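Long-range contacts in putative carbohydrate-active enzyme (Uncultured organism, PDB 5WH8), which probably hydrolyses glycosidic bonds, as the family 5 cellulase module of a longer multi-modular protein: residues 59-64 against 311-316; 6-11 against 101-106; 92-97 against 137-142. One frame throughout, in Å; residues are numbered along the deposited sequence. Where two conformers were deposited one is given.

The three contacts show how one rim of a closed eight-stranded beta/alpha barrel is finished off, at the N-terminal ends of neighbouring parallel strands. Contacts 1 and 2 meet the starts of neighbouring strands, 62-68 and 103-109, and join each other where Pro7 and Asn11 pack on Tyr313 and His10 makes probable hydrogen bonds with Ser315 and Cys316. Contact 3 ties the helix leading into strand 103-109 to the loop leading into strand 142-145. Contacts 2 and 3 are buried, and each combines apolar packing with a single hydrogen bond to a backbone carbonyl oxygen. Contact 1, partly buried, instead relies on charge: a carboxylate gripped by a lysine and a tyrosine, with a water alongside.

Contact 1. Residues 59-64 against 311-316; sequences NIDIFR and KSYESC
Asp61 and the side chains of Lys311 and Tyr313 come from opposite directions, the two longer ones reaching back from the C-terminal tail. A single oxygen takes both. Lys311 NZ makes a salt bridge of 2.8 Å with Asp61 OD1, arriving on the syn side but 34° out of the carboxylate plane. Tyr313 OH donates to Asp61 OD1 at 2.9 Å from the opposite face, standing 49° above that plane. The carboxylate is turned 65° against the phenol ring, whose plane runs out toward the aspartate, so that the acid lies at the ring's edge and not over a face.

The two donors also pack on each other. Lys311 bends near its base and then runs extended to its tip; its CB sits 3.8 Å above the plane of the Tyr313 ring, over the centre. The ammonium group lies 2.9 Å from Asn59 O, measured from Lys311 NZ. On the other carboxylate oxygen, a water donates to Asp61 OD2 at 2.9 Å and accepts from Ser312 N at 3.0 Å, while the backbone N of Arg32 bonds OD2 as well.

Thus the residue just before barrel strand 62-68 receives the tail that follows helix 298-307, a tail further tied down by the disulfide between Cys316 and Cys25. With both oxygens engaged, rotation of the carboxylate is probably restricted, and the nearby ammonium group and phenol would be expected to stabilise its negative charge in a largely buried position.

Contact 2. Residues 6-11 against 101-106; sequences SPVYHN and GIYCII
Two first torsions set a methyl of Val8 over the face of the Tyr103 ring. With Val8 CG1 trans to its own N (chi1 177°), the other methyl, CG2, is swung out toward the strand; Tyr103, with CG trans to its carbonyl carbon (chi1 -66°), lays its ring beneath that methyl. Val8 CG2 stands 3.6 Å from the centroid of the Tyr103 ring, almost straight above it, a CH-pi contact. The far end of the phenol slides under the short helix 7-11, where Tyr103 OH comes within 3.2 Å of Asn11 CB; the hydroxyl itself is hydrogen-bonded to Gly12 O.

Backbone joins backbone beside this. Val8 N, in the first helical turn and so without a helical carbonyl to bond, donates to Gly101 O at 3.0 Å with an angle of 160° at the hydrogen, from above the carbonyl plane. Pro7 packs around the same oxygen, its CD 3.2 Å from Gly101 O, and its CG rests 4.1 Å from Ile102 CG2, the two side chains lying alongside. Gly101 ends helix 83-100 in a Schellman motif with positive phi, and the bare CA lets Ser6 OG approach to 3.4 Å from Gly101 CA. Ser6 is the N-cap of helix 7-11, taking a weak bond from Tyr9 N, and is also bonded to Pro3 O. Asn11 ND2 folds back to Pro7 O at 3.1 Å, an oxygen that also accepts from Asn11 N.

The start of one helix is thus fitted to the finish of another, at the foot of strand 103-109. Each end supplies what the other lacks, an N-H against a carbonyl oxygen, and the surrounding apolar groups would shield this bond from water.

Contact 3. Residues 92-97 against 137-142; sequences NMVDIC and KDDKHV. With EDO (1,2-ethanediol), chain B.
On the outside of the beta/alpha barrel, Val94 and Cys97 of helix 83-100 meet His141 and Val142 in the loop that leads into strand 142-145. Asp139 to Val142 form a type I beta turn that presents His141 to the helix, its CG set between the backbone N and the carbonyl carbon (chi1 70°), which turns the ring that way. His141 NE2 donates to Val94 O at 2.9 Å with an angle of 161° at the hydrogen. The oxygen lies in the plane of the imidazole, while the donor is tilted 33° from the carbonyl plane. Cys97 CB also meets the ring edge, 4.0 Å from His141 CD2. Val94 CG1 touches both His141 NE2 and Val142 CG1 at 3.6 Å, the two valines crossing nearly at right angles, and Val142 CG1 sits over the rim of one imidazole face.

Asp139 OD2 is bonded to His136 ND1. Away from the helix lies a 1,2-ethanediol; its O2 donates to Lys140 O and its O1 to Val142 O, each at 2.7 Å. The contact therefore lies between helix 83-100 and the entry to strand 142-145, with Cys104 of strand 103-109 touching Val94, Cys97 and His141 alike.

Contact 1. Residues 59-64 against 311-316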
loop_
_atom_site.group_PDB
_atom_site.type_symbol
_atom_site.label_atom_id
_atom_site.label_comp_id
_atom_site.label_asym_id
_atom_site.label_seq_id
_atom_site.Cartn_x
_atom_site.Cartn_y
_atom_site.Cartn_z
ATOM N N ASN A 59 -5.984 -14.571 -4.947
ATOM C CA ASN A 59 -7.132 -13.690 -5.178
ATOM C C ASN A 59 -6.903 -12.250 -4.693
ATOM O O ASN A 59 -7.841 -11.591 -4.237
ATOM C CB ASN A 59 -8.387 -14.267 -4.510
ATOM C CG ASN A 59 -8.610 -15.724 -4.862
ATOM O OD1 ASN A 59 -8.540 -16.612 -4.005
ATOM N ND2 ASN A 59 -8.862 -15.979 -6.135
ATOM N N ILE A 60 -5.676 -11.735 -4.804
ATOM C CA ILE A 60 -5.433 -10.365 -4.350
ATOM C C ILE A 60 -6.063 -9.356 -5.305
ATOM O O ILE A 60 -6.230 -9.639 -6.498
ATOM C CB ILE A 60 -3.922 -10.006 -4.192
ATOM C CG1 ILE A 60 -3.145 -9.966 -5.522
ATOM C CG2 ILE A 60 -3.250 -10.942 -3.172
ATOM C CD1 ILE A 60 -1.763 -9.324 -5.404
ATOM N N ASP A 61 -6.402 -8.192 -4.763
ATOM C CA ASP A 61 -6.957 -7.080 -5.537
ATOM C C ASP A 61 -5.919 -6.010 -5.843
ATOM O O ASP A 61 -6.139 -5.161 -6.717
ATOM C CB ASP A 61 -8.078 -6.393 -4.778
ATOM C CG ASP A 61 -9.232 -7.312 -4.440
ATOM O OD1 ASP A 61 -9.715 -8.049 -5.334
ATOM O OD2 ASP A 61 -9.651 -7.273 -3.259
ATOM N N ILE A 62 -4.817 -6.026 -5.093
ATOM C CA ILE A 62 -3.860 -4.923 -5.055
ATOM C C ILE A 62 -2.489 -5.455 -4.570
ATOM O O ILE A 62 -2.429 -6.366 -3.717
ATOM C CB ILE A 62 -4.392 -3.786 -4.136
ATOM C CG1 ILE A 62 -3.452 -2.565 -4.138
ATOM C CG2 ILE A 62 -4.655 -4.291 -2.727
ATOM C CD1 ILE A 62 -4.185 -1.326 -3.622
ATOM N N PHE A 63 -1.402 -4.911 -5.125
ATOM C CA PHE A 63 -0.043 -5.213 -4.690
ATOM C C PHE A 63 0.677 -3.910 -4.404
ATOM O O PHE A 63 0.536 -2.950 -5.141
ATOM C CB PHE A 63 0.744 -6.018 -5.760
ATOM C CG PHE A 63 2.006 -6.646 -5.228
ATOM C CD1 PHE A 63 1.967 -7.716 -4.357
ATOM C CD2 PHE A 63 3.241 -6.124 -5.561
ATOM C CE1 PHE A 63 3.118 -8.257 -3.825
ATOM C CE2 PHE A 63 4.406 -6.668 -5.039
ATOM C CZ PHE A 63 4.352 -7.739 -4.188
ATOM N N ARG A 64 1.470 -3.891 -3.344
ATOM C CA ARG A 64 2.204 -2.692 -2.936
ATOM C C ARG A 64 3.709 -2.888 -3.122
ATOM O O ARG A 64 4.280 -3.864 -2.649
ATOM C CB ARG A 64 1.861 -2.369 -1.476
ATOM C CG ARG A 64 2.661 -1.242 -0.835
ATOM C CD ARG A 64 2.157 -1.111 0.568
ATOM N NE ARG A 64 2.609 0.002 1.399
ATOM C CZ ARG A 64 3.365 -0.104 2.493
ATOM N NH1 ARG A 64 3.936 -1.247 2.861
ATOM N NH2 ARG A 64 3.578 0.970 3.222
ATOM N N LYS A 311 -15.516 -11.095 -2.879
ATOM C CA LYS A 311 -15.047 -9.730 -3.121
ATOM C C LYS A 311 -15.905 -8.706 -2.410
ATOM O O LYS A 311 -17.142 -8.800 -2.386
ATOM C CB LYS A 311 -15.029 -9.413 -4.613
ATOM C CG LYS A 311 -14.094 -10.247 -5.465
ATOM C CD LYS A 311 -12.637 -10.125 -5.013
ATOM C CE LYS A 311 -11.696 -10.764 -6.003
ATOM N NZ LYS A 311 -10.292 -10.772 -5.530
ATOM N N SER A 312 -15.233 -7.703 -1.861
ATOM C CA SER A 312 -15.879 -6.620 -1.138
ATOM C C SER A 312 -16.098 -5.413 -2.070
ATOM O O SER A 312 -15.774 -4.255 -1.763
ATOM C CB SER A 312 -15.049 -6.233 0.078
ATOM O OG SER A 312 -15.816 -5.491 0.991
ATOM N N TYR A 313 -16.661 -5.726 -3.229
ATOM C CA TYR A 313 -17.097 -4.731 -4.190
ATOM C C TYR A 313 -18.085 -5.382 -5.132
ATOM O O TYR A 313 -18.190 -6.614 -5.196
ATOM C CB TYR A 313 -15.918 -4.135 -4.967
ATOM C CG TYR A 313 -14.887 -5.098 -5.526
ATOM C CD1 TYR A 313 -15.093 -5.783 -6.724
ATOM C CD2 TYR A 313 -13.684 -5.283 -4.870
ATOM C CE1 TYR A 313 -14.118 -6.631 -7.251
ATOM C CE2 TYR A 313 -12.715 -6.131 -5.376
ATOM C CZ TYR A 313 -12.925 -6.800 -6.554
ATOM O OH TYR A 313 -11.944 -7.650 -7.067
ATOM N N GLU A 314 -18.821 -4.539 -5.851
ATOM C CA GLU A 314 -19.752 -4.989 -6.870
ATOM C C GLU A 314 -19.309 -4.413 -8.207
ATOM O O GLU A 314 -18.996 -3.233 -8.316
ATOM C CB GLU A 314 -21.183 -4.547 -6.519
ATOM C CG GLU A 314 -22.232 -4.889 -7.555
ATOM C CD GLU A 314 -23.590 -4.314 -7.193
ATOM O OE1 GLU A 314 -24.080 -3.431 -7.925
ATOM O OE2 GLU A 314 -24.160 -4.738 -6.165
ATOM N N SER A 315 -19.261 -5.253 -9.226
ATOM C CA SER A 315 -18.775 -4.825 -10.524
ATOM C C SER A 315 -19.553 -3.630 -11.073
ATOM O O SER A 315 -20.755 -3.489 -10.820
ATOM C CB SER A 315 -18.872 -5.983 -11.515
ATOM O OG SER A 315 -18.399 -5.603 -12.792
ATOM N N CYS A 316 -18.869 -2.778 -11.829
ATOM C CA CYS A 316 -19.542 -1.679 -12.516
ATOM C C CYS A 316 -20.373 -2.161 -13.693
ATOM O O CYS A 316 -21.186 -1.417 -14.232
ATOM C CB CYS A 316 -18.518 -0.660 -12.981
ATOM S SG CYS A 316 -17.936 0.295 -11.563
HETATM O O HOH W 1 -12.269 -7.165 -1.983
#

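Contact 2. Residues 6-11 against 101-106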
loop_
_atom_site.group_PDB
_atom_site.type_symbol
_atom_site.label_atom_id
_atom_site.label_comp_id
_atom_site.label_asym_id
_atom_site.label_seq_id
_atom_site.Cartn_x
_atom_site.Cartn_y
_atom_site.Cartn_z
ATOM N N SER A 6 -11.068 -9.196 -13.915
ATOM C CA SER A 6 -10.054 -8.765 -12.948
ATOM C C SER A 6 -10.556 -7.621 -12.072
ATOM O O SER A 6 -11.512 -6.933 -12.449
ATOM C CB SER A 6 -8.768 -8.328 -13.666
ATOM O OG SER A 6 -8.963 -7.165 -14.461
ATOM N N PRO A 7 -9.907 -7.397 -10.915
ATOM C CA PRO A 7 -10.321 -6.288 -10.042
ATOM C C PRO A 7 -10.378 -4.919 -10.742
ATOM O O PRO A 7 -11.307 -4.143 -10.515
ATOM C CB PRO A 7 -9.259 -6.322 -8.918
ATOM C CG PRO A 7 -8.905 -7.814 -8.813
ATOM C CD PRO A 7 -8.902 -8.277 -10.270
ATOM N N VAL A 8 -9.428 -4.606 -11.621
ATOM C CA VAL A 8 -9.420 -3.289 -12.274
ATOM C C VAL A 8 -10.486 -3.250 -13.389
ATOM O O VAL A 8 -11.110 -2.223 -13.627
ATOM C CB VAL A 8 -8.022 -2.918 -12.852
ATOM C CG1 VAL A 8 -8.072 -1.567 -13.587
ATOM C CG2 VAL A 8 -6.967 -2.908 -11.748
ATOM N N TYR A 9 -10.700 -4.374 -14.063
ATOM C CA TYR A 9 -11.810 -4.482 -15.008
ATOM C C TYR A 9 -13.165 -4.153 -14.334
ATOM O O TYR A 9 -14.022 -3.430 -14.919
ATOM C CB TYR A 9 -11.814 -5.885 -15.603
ATOM C CG TYR A 9 -12.915 -6.136 -16.601
ATOM C CD1 TYR A 9 -14.158 -6.579 -16.190
ATOM C CD2 TYR A 9 -12.707 -5.919 -17.960
ATOM C CE1 TYR A 9 -15.190 -6.815 -17.125
ATOM C CE2 TYR A 9 -13.716 -6.146 -18.889
ATOM C CZ TYR A 9 -14.949 -6.596 -18.467
ATOM O OH TYR A 9 -15.940 -6.809 -19.414
ATOM N N HIS A 10 -13.357 -4.675 -13.123
ATOM C CA HIS A 10 -14.611 -4.511 -12.397
ATOM C C HIS A 10 -14.826 -3.104 -11.849
ATOM O O HIS A 10 -15.969 -2.635 -11.801
ATOM C CB HIS A 10 -14.689 -5.517 -11.244
ATOM C CG HIS A 10 -15.036 -6.908 -11.673
ATOM N ND1 HIS A 10 -16.156 -7.186 -12.423
ATOM C CD2 HIS A 10 -14.426 -8.099 -11.452
ATOM C CE1 HIS A 10 -16.219 -8.487 -12.653
ATOM N NE2 HIS A 10 -15.179 -9.064 -12.078
ATOM N N ASN A 11 -13.752 -2.433 -11.425
ATOM C CA ASN A 11 -13.902 -1.173 -10.697
ATOM C C ASN A 11 -13.322 0.067 -11.376
ATOM O O ASN A 11 -13.674 1.188 -11.018
ATOM C CB ASN A 11 -13.284 -1.302 -9.305
ATOM C CG ASN A 11 -13.961 -2.340 -8.472
ATOM O OD1 ASN A 11 -15.073 -2.145 -8.000
ATOM N ND2 ASN A 11 -13.277 -3.458 -8.250
ATOM N N GLY A 101 -4.534 -6.967 -14.261
ATOM C CA GLY A 101 -5.725 -6.252 -13.830
ATOM C C GLY A 101 -5.847 -6.096 -12.324
ATOM O O GLY A 101 -6.951 -6.217 -11.789
ATOM N N ILE A 102 -4.735 -5.843 -11.633
ATOM C CA ILE A 102 -4.802 -5.472 -10.214
ATOM C C ILE A 102 -4.241 -4.086 -9.954
ATOM O O ILE A 102 -3.410 -3.564 -10.722
ATOM C CB ILE A 102 -4.061 -6.467 -9.285
ATOM C CG1 ILE A 102 -2.593 -6.648 -9.674
ATOM C CG2 ILE A 102 -4.818 -7.827 -9.269
ATOM C CD1 ILE A 102 -1.779 -7.337 -8.566
ATOM N N TYR A 103 -4.693 -3.500 -8.862
ATOM C CA TYR A 103 -4.237 -2.173 -8.461
ATOM C C TYR A 103 -2.789 -2.267 -7.940
ATOM O O TYR A 103 -2.329 -3.320 -7.471
ATOM C CB TYR A 103 -5.220 -1.561 -7.424
ATOM C CG TYR A 103 -6.568 -1.304 -8.054
ATOM C CD1 TYR A 103 -6.794 -0.141 -8.790
ATOM C CD2 TYR A 103 -7.576 -2.266 -8.020
ATOM C CE1 TYR A 103 -7.986 0.067 -9.434
ATOM C CE2 TYR A 103 -8.779 -2.053 -8.649
ATOM C CZ TYR A 103 -8.972 -0.887 -9.355
ATOM O OH TYR A 103 -10.176 -0.721 -10.001
ATOM N N CYS A 104 -2.058 -1.160 -8.059
ATOM C CA CYS A 104 -0.643 -1.129 -7.703
ATOM C C CYS A 104 -0.338 0.119 -6.905
ATOM O O CYS A 104 -0.516 1.226 -7.417
ATOM C CB CYS A 104 0.225 -1.181 -8.959
ATOM S SG CYS A 104 1.995 -1.216 -8.662
ATOM N N ILE A 105 0.154 -0.062 -5.681
ATOM C CA ILE A 105 0.618 1.068 -4.871
ATOM C C ILE A 105 2.111 1.239 -5.062
ATOM O O ILE A 105 2.880 0.292 -4.817
ATOM C CB ILE A 105 0.341 0.885 -3.371
ATOM C CG1 ILE A 105 -1.150 0.727 -3.100
ATOM C CG2 ILE A 105 0.858 2.083 -2.598
ATOM C CD1 ILE A 105 -1.489 0.349 -1.657
ATOM N N ILE A 106 2.503 2.434 -5.508
ATOM C CA ILE A 106 3.894 2.864 -5.551
ATOM C C ILE A 106 4.166 3.542 -4.221
ATOM O O ILE A 106 3.630 4.637 -3.952
ATOM C CB ILE A 106 4.146 3.826 -6.738
ATOM C CG1 ILE A 106 3.810 3.124 -8.061
ATOM C CG2 ILE A 106 5.599 4.321 -6.731
ATOM C CD1 ILE A 106 3.965 4.012 -9.312
#

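Contact 3. Residues 92-97 against 137-142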
loop_
_atom_site.group_PDB
_atom_site.type_symbol
_atom_site.label_atom_id
_atom_site.label_comp_id
_atom_site.label_asym_id
_atom_site.label_seq_id
_atom_site.Cartn_x
_atom_site.Cartn_y
_atom_site.Cartn_z
ATOM N N ASN A 92 8.388 -1.673 -14.586
ATOM C CA ASN A 92 8.144 -3.051 -15.009
ATOM C C ASN A 92 7.106 -3.731 -14.106
ATOM O O ASN A 92 6.206 -4.420 -14.586
ATOM C CB ASN A 92 9.436 -3.881 -15.009
ATOM C CG ASN A 92 10.417 -3.476 -16.112
ATOM O OD1 ASN A 92 10.089 -2.734 -17.036
ATOM N ND2 ASN A 92 11.638 -3.987 -16.008
ATOM N N MET A 93 7.241 -3.546 -12.797
ATOM C CA MET A 93 6.293 -4.138 -11.847
ATOM C C MET A 93 4.894 -3.536 -12.019
ATOM O O MET A 93 3.889 -4.247 -11.946
ATOM C CB MET A 93 6.759 -3.939 -10.406
ATOM C CG MET A 93 8.074 -4.597 -10.067
ATOM S SD MET A 93 8.132 -6.351 -10.445
ATOM C CE MET A 93 6.694 -6.965 -9.601
ATOM N N VAL A 94 4.819 -2.223 -12.237
ATOM C CA VAL A 94 3.529 -1.562 -12.491
ATOM C C VAL A 94 2.853 -2.156 -13.742
ATOM O O VAL A 94 1.636 -2.376 -13.764
ATOM C CB VAL A 94 3.712 -0.029 -12.630
ATOM C CG1 VAL A 94 2.398 0.646 -13.054
ATOM C CG2 VAL A 94 4.236 0.552 -11.320
ATOM N N ASP A 95 3.642 -2.438 -14.773
ATOM C CA ASP A 95 3.101 -3.012 -16.003
ATOM C C ASP A 95 2.608 -4.455 -15.792
ATOM O O ASP A 95 1.585 -4.858 -16.367
ATOM C CB ASP A 95 4.145 -2.981 -17.127
ATOM C CG ASP A 95 4.482 -1.570 -17.591
ATOM O OD1 ASP A 95 3.631 -0.656 -17.491
ATOM O OD2 ASP A 95 5.613 -1.382 -18.090
ATOM N N ILE A 96 3.320 -5.236 -14.979
ATOM C CA ILE A 96 2.871 -6.596 -14.661
ATOM C C ILE A 96 1.523 -6.516 -13.958
ATOM O O ILE A 96 0.599 -7.256 -14.313
ATOM C CB ILE A 96 3.895 -7.360 -13.794
ATOM C CG1 ILE A 96 5.107 -7.734 -14.653
ATOM C CG2 ILE A 96 3.306 -8.640 -13.191
ATOM C CD1 ILE A 96 6.330 -8.064 -13.835
ATOM N N CYS A 97 1.365 -5.584 -13.013
ATOM C CA CYS A 97 0.059 -5.435 -12.355
ATOM C C CYS A 97 -1.028 -5.052 -13.352
ATOM O O CYS A 97 -2.157 -5.532 -13.246
ATOM C CB CYS A 97 0.119 -4.388 -11.242
ATOM S SG CYS A 97 1.100 -4.929 -9.797
ATOM N N LYS A 137 0.591 8.643 -15.684
ATOM C CA LYS A 137 -0.641 9.437 -15.804
ATOM C C LYS A 137 -1.812 8.641 -16.369
ATOM O O LYS A 137 -2.947 8.738 -15.880
ATOM C CB LYS A 137 -0.413 10.673 -16.707
ATOM C CG LYS A 137 -1.718 11.418 -17.058
ATOM C CD LYS A 137 -1.514 12.542 -18.080
ATOM C CE LYS A 137 -2.842 13.265 -18.366
ATOM N NZ LYS A 137 -2.753 14.223 -19.500
ATOM N N ASP A 138 -1.547 7.883 -17.426
ATOM C CA ASP A 138 -2.620 7.209 -18.149
ATOM C C ASP A 138 -2.870 5.802 -17.612
ATOM O O ASP A 138 -3.664 5.047 -18.183
ATOM C CB ASP A 138 -2.288 7.160 -19.641
ATOM C CG ASP A 138 -2.255 8.545 -20.276
ATOM O OD1 ASP A 138 -3.002 9.444 -19.835
ATOM O OD2 ASP A 138 -1.461 8.731 -21.213
ATOM N N ASP A 139 -2.174 5.444 -16.534
ATOM C CA ASP A 139 -2.413 4.161 -15.844
ATOM C C ASP A 139 -3.507 4.320 -14.771
ATOM O O ASP A 139 -3.270 4.962 -13.731
ATOM C CB ASP A 139 -1.116 3.648 -15.207
ATOM C CG ASP A 139 -0.090 3.181 -16.225
ATOM O OD1 ASP A 139 -0.458 2.820 -17.354
ATOM O OD2 ASP A 139 1.096 3.144 -15.879
ATOM N N LYS A 140 -4.675 3.725 -15.023
ATOM C CA LYS A 140 -5.845 3.822 -14.146
ATOM C C LYS A 140 -5.651 3.082 -12.837
ATOM O O LYS A 140 -6.375 3.336 -11.882
ATOM C CB LYS A 140 -7.098 3.228 -14.812
ATOM C CG LYS A 140 -7.774 4.089 -15.853
ATOM C CD LYS A 140 -9.123 3.440 -16.182
ATOM C CE LYS A 140 -9.922 4.233 -17.186
ATOM N NZ LYS A 140 -11.256 3.606 -17.346
ATOM N N HIS A 141 -4.700 2.148 -12.806
ATOM C CA HIS A 141 -4.624 1.200 -11.697
ATOM C C HIS A 141 -3.622 1.557 -10.600
ATOM O O HIS A 141 -3.546 0.843 -9.590
ATOM C CB HIS A 141 -4.287 -0.191 -12.225
ATOM C CG HIS A 141 -2.895 -0.326 -12.749
ATOM N ND1 HIS A 141 -2.406 0.446 -13.791
ATOM C CD2 HIS A 141 -1.891 -1.167 -12.402
ATOM C CE1 HIS A 141 -1.159 0.094 -14.039
ATOM N NE2 HIS A 141 -0.826 -0.890 -13.217
ATOM N N VAL A 142 -2.851 2.634 -10.769
ATOM C CA VAL A 142 -1.862 3.018 -9.757
ATOM C C VAL A 142 -2.426 3.944 -8.666
ATOM O O VAL A 142 -3.343 4.748 -8.891
ATOM C CB VAL A 142 -0.620 3.718 -10.377
ATOM C CG1 VAL A 142 0.141 2.760 -11.292
ATOM C CG2 VAL A 142 -0.992 5.001 -11.125
HETATM C C1 EDO B . -6.631 5.519 -8.857
HETATM O O1 EDO B . -5.549 6.061 -8.119
HETATM C C2 EDO B . -6.681 4.021 -8.638
HETATM O O2 EDO B . -7.668 3.490 -9.509
#